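Trehalose-6-phosphate phosphatase (Candida albicans, PDB 5DXF) belongs to glycosyltransferase family 20 and in this N-terminal fragment shows the two-domain GT-B architecture. Local coordinates at residues L34-S39 and Y206-L211; G198-I203 and T518-I523. One frame throughout, in Å; residues are numbered along the deposited sequence.

Contact 1 of 2, residues L34-S39 and Y206-L211; sequences LNVMTS and YYLLLL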
loop_
_atom_site.group_PDB
_atom_site.type_symbol
_atom_site.label_atom_id
_atom_site.label_comp_id
_atom_site.label_asym_id
_atom_site.label_seq_id
_atom_site.Cartn_x
_atom_site.Cartn_y
_atom_site.Cartn_z
ATOM N N LEU A 34 -6.703 2.562 19.692
ATOM C CA LEU A 34 -5.365 3.045 19.412
ATOM C C LEU A 34 -4.850 2.469 18.108
ATOM O O LEU A 34 -4.777 1.261 17.939
ATOM C CB LEU A 34 -4.427 2.673 20.551
ATOM C CG LEU A 34 -4.991 2.870 21.951
ATOM C CD1 LEU A 34 -3.854 2.952 22.947
ATOM C CD2 LEU A 34 -5.838 4.130 22.010
ATOM N N ASN A 35 -4.457 3.349 17.198
ATOM C CA ASN A 35 -3.950 2.928 15.911
ATOM C C ASN A 35 -2.484 3.168 15.942
ATOM O O ASN A 35 -2.053 4.254 16.283
ATOM C CB ASN A 35 -4.560 3.754 14.796
ATOM C CG ASN A 35 -5.067 2.906 13.665
ATOM O OD1 ASN A 35 -5.221 1.703 13.805
ATOM N ND2 ASN A 35 -5.337 3.529 12.536
ATOM N N VAL A 36 -1.714 2.146 15.613
ATOM C CA VAL A 36 -0.270 2.227 15.725
ATOM C C VAL A 36 0.371 2.055 14.364
ATOM O O VAL A 36 0.035 1.146 13.631
ATOM C CB VAL A 36 0.288 1.184 16.704
ATOM C CG1 VAL A 36 1.586 1.687 17.304
ATOM C CG2 VAL A 36 -0.714 0.871 17.803
ATOM N N MET A 37 1.296 2.942 14.035
ATOM C CA MET A 37 1.825 3.038 12.689
ATOM C C MET A 37 3.334 3.198 12.629
ATOM O O MET A 37 3.965 3.554 13.615
ATOM C CB MET A 37 1.176 4.218 11.983
ATOM C CG MET A 37 0.194 3.831 10.905
ATOM S SD MET A 37 -0.920 5.189 10.574
ATOM C CE MET A 37 -2.468 4.308 10.514
ATOM N N THR A 38 3.909 2.922 11.465
ATOM C CA THR A 38 5.329 3.156 11.254
ATOM C C THR A 38 5.660 4.628 11.377
ATOM O O THR A 38 6.637 4.998 12.001
ATOM C CB THR A 38 5.773 2.709 9.851
ATOM O OG1 THR A 38 5.548 1.308 9.688
ATOM C CG2 THR A 38 7.234 2.993 9.644
ATOM N N SER A 39 4.873 5.474 10.749
ATOM C CA SER A 39 5.187 6.883 10.771
ATOM C C SER A 39 3.936 7.721 10.825
ATOM O O SER A 39 2.879 7.294 10.378
ATOM C CB SER A 39 6.019 7.255 9.548
ATOM O OG SER A 39 5.197 7.442 8.416
ATOM N N TYR A 206 5.257 -4.176 9.083
ATOM C CA TYR A 206 6.526 -4.823 9.389
ATOM C C TYR A 206 7.434 -4.127 10.395
ATOM O O TYR A 206 8.302 -4.757 10.979
ATOM C CB TYR A 206 7.276 -5.169 8.106
ATOM C CG TYR A 206 7.416 -4.026 7.148
ATOM C CD1 TYR A 206 6.353 -3.609 6.380
ATOM C CD2 TYR A 206 8.619 -3.368 7.010
ATOM C CE1 TYR A 206 6.485 -2.560 5.496
ATOM C CE2 TYR A 206 8.762 -2.322 6.135
ATOM C CZ TYR A 206 7.695 -1.924 5.379
ATOM O OH TYR A 206 7.845 -0.880 4.510
ATOM N N TYR A 207 7.272 -2.826 10.564
ATOM C CA TYR A 207 8.103 -2.096 11.514
ATOM C C TYR A 207 7.769 -2.489 12.950
ATOM O O TYR A 207 8.569 -2.292 13.864
ATOM C CB TYR A 207 7.927 -0.585 11.336
ATOM C CG TYR A 207 8.690 0.018 10.176
ATOM C CD1 TYR A 207 9.817 0.797 10.394
ATOM C CD2 TYR A 207 8.278 -0.186 8.866
ATOM C CE1 TYR A 207 10.514 1.359 9.338
ATOM C CE2 TYR A 207 8.966 0.373 7.806
ATOM C CZ TYR A 207 10.085 1.141 8.046
ATOM O OH TYR A 207 10.771 1.693 6.990
ATOM N N LEU A 208 6.581 -3.052 13.138
ATOM C CA LEU A 208 6.055 -3.306 14.472
ATOM C C LEU A 208 5.707 -4.774 14.704
ATOM O O LEU A 208 4.779 -5.092 15.449
ATOM C CB LEU A 208 4.827 -2.427 14.704
ATOM C CG LEU A 208 5.126 -0.938 14.514
ATOM C CD1 LEU A 208 3.887 -0.092 14.748
ATOM C CD2 LEU A 208 6.264 -0.520 15.433
ATOM N N LEU A 209 6.438 -5.658 14.047
ATOM C CA LEU A 209 6.242 -7.095 14.155
ATOM C C LEU A 209 6.511 -7.630 15.547
ATOM O O LEU A 209 5.886 -8.581 15.988
ATOM C CB LEU A 209 7.115 -7.824 13.149
ATOM C CG LEU A 209 6.688 -7.691 11.696
ATOM C CD1 LEU A 209 7.596 -8.520 10.820
ATOM C CD2 LEU A 209 5.241 -8.081 11.504
ATOM N N LEU A 210 7.502 -7.049 16.202
ATOM C CA LEU A 210 7.873 -7.415 17.555
ATOM C C LEU A 210 6.768 -7.146 18.566
ATOM O O LEU A 210 6.585 -7.904 19.514
ATOM C CB LEU A 210 9.137 -6.670 17.968
ATOM C CG LEU A 210 10.432 -7.174 17.334
ATOM C CD1 LEU A 210 11.655 -6.540 17.976
ATOM C CD2 LEU A 210 10.500 -8.687 17.416
ATOM N N LEU A 211 6.047 -6.055 18.362
ATOM C CA LEU A 211 5.254 -5.406 19.391
ATOM C C LEU A 211 4.130 -6.202 20.046
ATOM O O LEU A 211 4.030 -6.206 21.256
ATOM C CB LEU A 211 4.661 -4.142 18.785
ATOM C CG LEU A 211 4.253 -2.982 19.673
ATOM C CD1 LEU A 211 5.485 -2.279 20.220
ATOM C CD2 LEU A 211 3.404 -2.024 18.860
#

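Contact 2 of 2, residues G198-I203 and T518-I523; sequences GDIIWI and TFICDI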
loop_
_atom_site.group_PDB
_atom_site.type_symbol
_atom_site.label_atom_id
_atom_site.label_comp_id
_atom_site.label_asym_id
_atom_site.label_seq_id
_atom_site.Cartn_x
_atom_site.Cartn_y
_atom_site.Cartn_z
ATOM N N GLY A 198 -8.490 -1.683 29.198
ATOM C CA GLY A 198 -9.663 -1.895 28.378
ATOM C C GLY A 198 -9.631 -1.286 26.984
ATOM O O GLY A 198 -10.610 -1.410 26.260
ATOM N N ASP A 199 -8.535 -0.629 26.600
ATOM C CA ASP A 199 -8.375 -0.144 25.225
ATOM C C ASP A 199 -8.407 -1.305 24.230
ATOM O O ASP A 199 -8.242 -2.476 24.593
ATOM C CB ASP A 199 -7.061 0.622 25.048
ATOM C CG ASP A 199 -7.171 2.070 25.487
ATOM O OD1 ASP A 199 -8.177 2.723 25.074
ATOM O OD2 ASP A 199 -6.290 2.497 26.251
ATOM N N ILE A 200 -8.597 -0.967 22.964
ATOM C CA ILE A 200 -8.458 -1.911 21.873
ATOM C C ILE A 200 -7.244 -1.426 21.074
ATOM O O ILE A 200 -7.126 -0.236 20.763
ATOM C CB ILE A 200 -9.764 -1.979 21.036
ATOM C CG1 ILE A 200 -9.700 -3.082 19.979
ATOM C CG2 ILE A 200 -10.125 -0.605 20.476
ATOM C CD1 ILE A 200 -10.937 -3.157 19.120
ATOM N N ILE A 201 -6.318 -2.326 20.771
ATOM C CA ILE A 201 -5.083 -1.923 20.116
ATOM C C ILE A 201 -4.980 -2.447 18.699
ATOM O O ILE A 201 -5.161 -3.629 18.455
ATOM C CB ILE A 201 -3.834 -2.371 20.896
ATOM C CG1 ILE A 201 -4.004 -2.089 22.380
ATOM C CG2 ILE A 201 -2.609 -1.641 20.387
ATOM C CD1 ILE A 201 -3.897 -0.624 22.728
ATOM N N TRP A 202 -4.688 -1.546 17.772
ATOM C CA TRP A 202 -4.501 -1.904 16.383
ATOM C C TRP A 202 -3.104 -1.504 15.967
ATOM O O TRP A 202 -2.717 -0.364 16.133
ATOM C CB TRP A 202 -5.526 -1.174 15.528
ATOM C CG TRP A 202 -5.712 -1.772 14.203
ATOM C CD1 TRP A 202 -4.852 -2.583 13.559
ATOM C CD2 TRP A 202 -6.833 -1.607 13.340
ATOM N NE1 TRP A 202 -5.359 -2.941 12.346
ATOM C CE2 TRP A 202 -6.579 -2.352 12.186
ATOM C CE3 TRP A 202 -8.030 -0.900 13.431
ATOM C CZ2 TRP A 202 -7.469 -2.416 11.132
ATOM C CZ3 TRP A 202 -8.914 -0.967 12.385
ATOM C CH2 TRP A 202 -8.631 -1.717 11.250
ATOM N N ILE A 203 -2.346 -2.442 15.421
ATOM C CA ILE A 203 -0.990 -2.152 14.979
ATOM C C ILE A 203 -0.767 -2.564 13.541
ATOM O O ILE A 203 -1.244 -3.606 13.108
ATOM C CB ILE A 203 0.061 -2.836 15.845
ATOM C CG1 ILE A 203 -0.140 -2.478 17.308
ATOM C CG2 ILE A 203 1.441 -2.408 15.402
ATOM C CD1 ILE A 203 -0.319 -3.689 18.190
ATOM N N THR A 518 -15.445 -3.525 10.114
ATOM C CA THR A 518 -15.442 -4.985 10.094
ATOM C C THR A 518 -14.265 -5.567 10.872
ATOM O O THR A 518 -14.442 -6.504 11.650
ATOM C CB THR A 518 -15.397 -5.536 8.652
ATOM O OG1 THR A 518 -16.422 -4.915 7.866
ATOM C CG2 THR A 518 -15.598 -7.045 8.649
ATOM N N PHE A 519 -13.072 -5.008 10.680
ATOM C CA PHE A 519 -11.903 -5.565 11.344
ATOM C C PHE A 519 -11.966 -5.364 12.855
ATOM O O PHE A 519 -11.629 -6.282 13.610
ATOM C CB PHE A 519 -10.606 -4.974 10.790
ATOM C CG PHE A 519 -9.389 -5.739 11.209
ATOM C CD1 PHE A 519 -9.124 -6.991 10.676
ATOM C CD2 PHE A 519 -8.527 -5.228 12.164
ATOM C CE1 PHE A 519 -8.015 -7.710 11.072
ATOM C CE2 PHE A 519 -7.413 -5.941 12.563
ATOM C CZ PHE A 519 -7.157 -7.185 12.017
ATOM N N ILE A 520 -12.393 -4.183 13.299
ATOM C CA ILE A 520 -12.526 -3.927 14.730
ATOM C C ILE A 520 -13.523 -4.931 15.314
ATOM O O ILE A 520 -13.269 -5.563 16.354
ATOM C CB ILE A 520 -12.974 -2.463 15.019
ATOM C CG1 ILE A 520 -11.829 -1.487 14.721
ATOM C CG2 ILE A 520 -13.397 -2.307 16.463
ATOM C CD1 ILE A 520 -12.268 -0.126 14.193
ATOM N N CYS A 521 -14.634 -5.109 14.601
ATOM C CA CYS A 521 -15.646 -6.081 14.992
ATOM C C CYS A 521 -15.060 -7.499 15.071
ATOM O O CYS A 521 -15.443 -8.265 15.946
ATOM C CB CYS A 521 -16.839 -6.039 14.032
ATOM S SG CYS A 521 -18.097 -4.786 14.452
ATOM N N ASP A 522 -14.116 -7.835 14.193
ATOM C CA ASP A 522 -13.507 -9.169 14.203
ATOM C C ASP A 522 -12.569 -9.350 15.404
ATOM O O ASP A 522 -12.599 -10.391 16.084
ATOM C CB ASP A 522 -12.760 -9.426 12.891
ATOM C CG ASP A 522 -13.686 -9.450 11.683
ATOM O OD1 ASP A 522 -14.899 -9.693 11.851
ATOM O OD2 ASP A 522 -13.195 -9.223 10.558
ATOM N N ILE A 523 -11.822 -8.298 15.718
ATOM C CA ILE A 523 -10.907 -8.355 16.833
ATOM C C ILE A 523 -11.713 -8.614 18.076
ATOM O O ILE A 523 -11.370 -9.472 18.875
ATOM C CB ILE A 523 -10.213 -7.001 17.041
ATOM C CG1 ILE A 523 -9.307 -6.667 15.873
ATOM C CG2 ILE A 523 -9.392 -6.980 18.316
ATOM C CD1 ILE A 523 -8.499 -5.414 16.101
#

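Contact 1 of 2, residues L34-S39 and Y206-L211
T38 and Y207 meet with their side chains at about a right angle, the small branched threonine standing over the flat tyrosine ring. At the root of the branch, T38 CB lies 4.0 Å from Y207 CG. The hydroxyl OG1 then runs along the near end of the ring, beside CG and CD2 and 3.5 Å from Y207 CB. The methyl CG2 takes the central place: it sits 3.3 Å from the centroid of the Y207 ring and 9° off the ring normal, a CH-pi contact through the face. This follows from a chi1 of -61°, which sets CG2 opposite the backbone N of T38 and OG1 beside it. At the far end of the ring, Y207 OH is hydrogen-bonded to E153, as is the hydroxyl of Y206.

Strand 34-37 runs beside its parallel neighbour 200-204 in the sheet of a Rossmann-like GT-B domain; 206-211 follows that neighbour, and the contact spans the end of 34-37 and the corner at T38. Next to the CH-pi pair the packing is aliphatic. V36 CG1 touches L208 CD1 at 3.9 Å, and L211 CD2 lies 4.4 Å from V36 CG1. L208 CD1 also lies 3.8 Å from M37 O, a carbonyl that accepts a hydrogen bond from the hydroxyl of Y187 on helix 173-194.

Contact 2 of 2, residues G198-I203 and T518-I523
W202 and F519 form the aromatic part of the interface between strand 200-203 and helix 518-523. The phenyl ring comes over one face of the indole, displaced toward its rim. The centroids of the six-membered ring of W202 and the ring of F519 are 4.9 Å apart. Their planes are inclined by 28°, near parallel but slid past each other, which makes the overlap slight; the exact spacing of the two rings is doubtful, since some of their carbons are modelled too close. The indole has further aromatic company: it stacks with H204, and W515, about one turn earlier on the helix, meets it at a similar tilt.

Aliphatic contacts make up the rest. I520 crosses W202 at about a right angle, and its CG1 rests 3.8 Å from W202 CZ3. I200 projects straight from the strand, its CG1 opposite the backbone N (chi1 -173°), and this extended chain carries CD1 to the helix. There I200 CD1 reaches I520 CG2 at 3.7 Å and I523 CG2 at 4.2 Å, touching side chains from successive turns. No hydrogen bond joins the two segments, and their contact is apolar and aromatic.

I200 and W202 both point to the helix while I201 between them points away, the alternation of a strand whose successive side chains go to opposite faces of the sheet; on the other face I203 meets helix 211-218. The segment axes approach to 10.2 Å at an angle of 123° between their directions. Packing of a C-terminal helix, here 512-526, against the N-terminal Rossmann-like domain is a hallmark of the GT-B fold, in which the chain crosses back to the first domain at its end.

In the fold
From the N terminus, the chain first lays down strand 34-37 and the corner after it, the early half of contact 1. Strand 200-204, which carries the first half of contact 2, follows far later and pairs in parallel with 34-37. Directly beyond it, 206-211 returns to 34-39 and closes a loop of 166 intervening residues. Contact 2 closes only near the C terminus, when helix 512-526 comes back, with 314 residues between its two segments, among them the two three-stranded sheets. The two closures therefore cross rather than nest. Contact 1 joins the end of strand 34-37 and its corner to the loop that follows the neighbouring strand, whereas contact 2 ties the terminal helix to that same sheet.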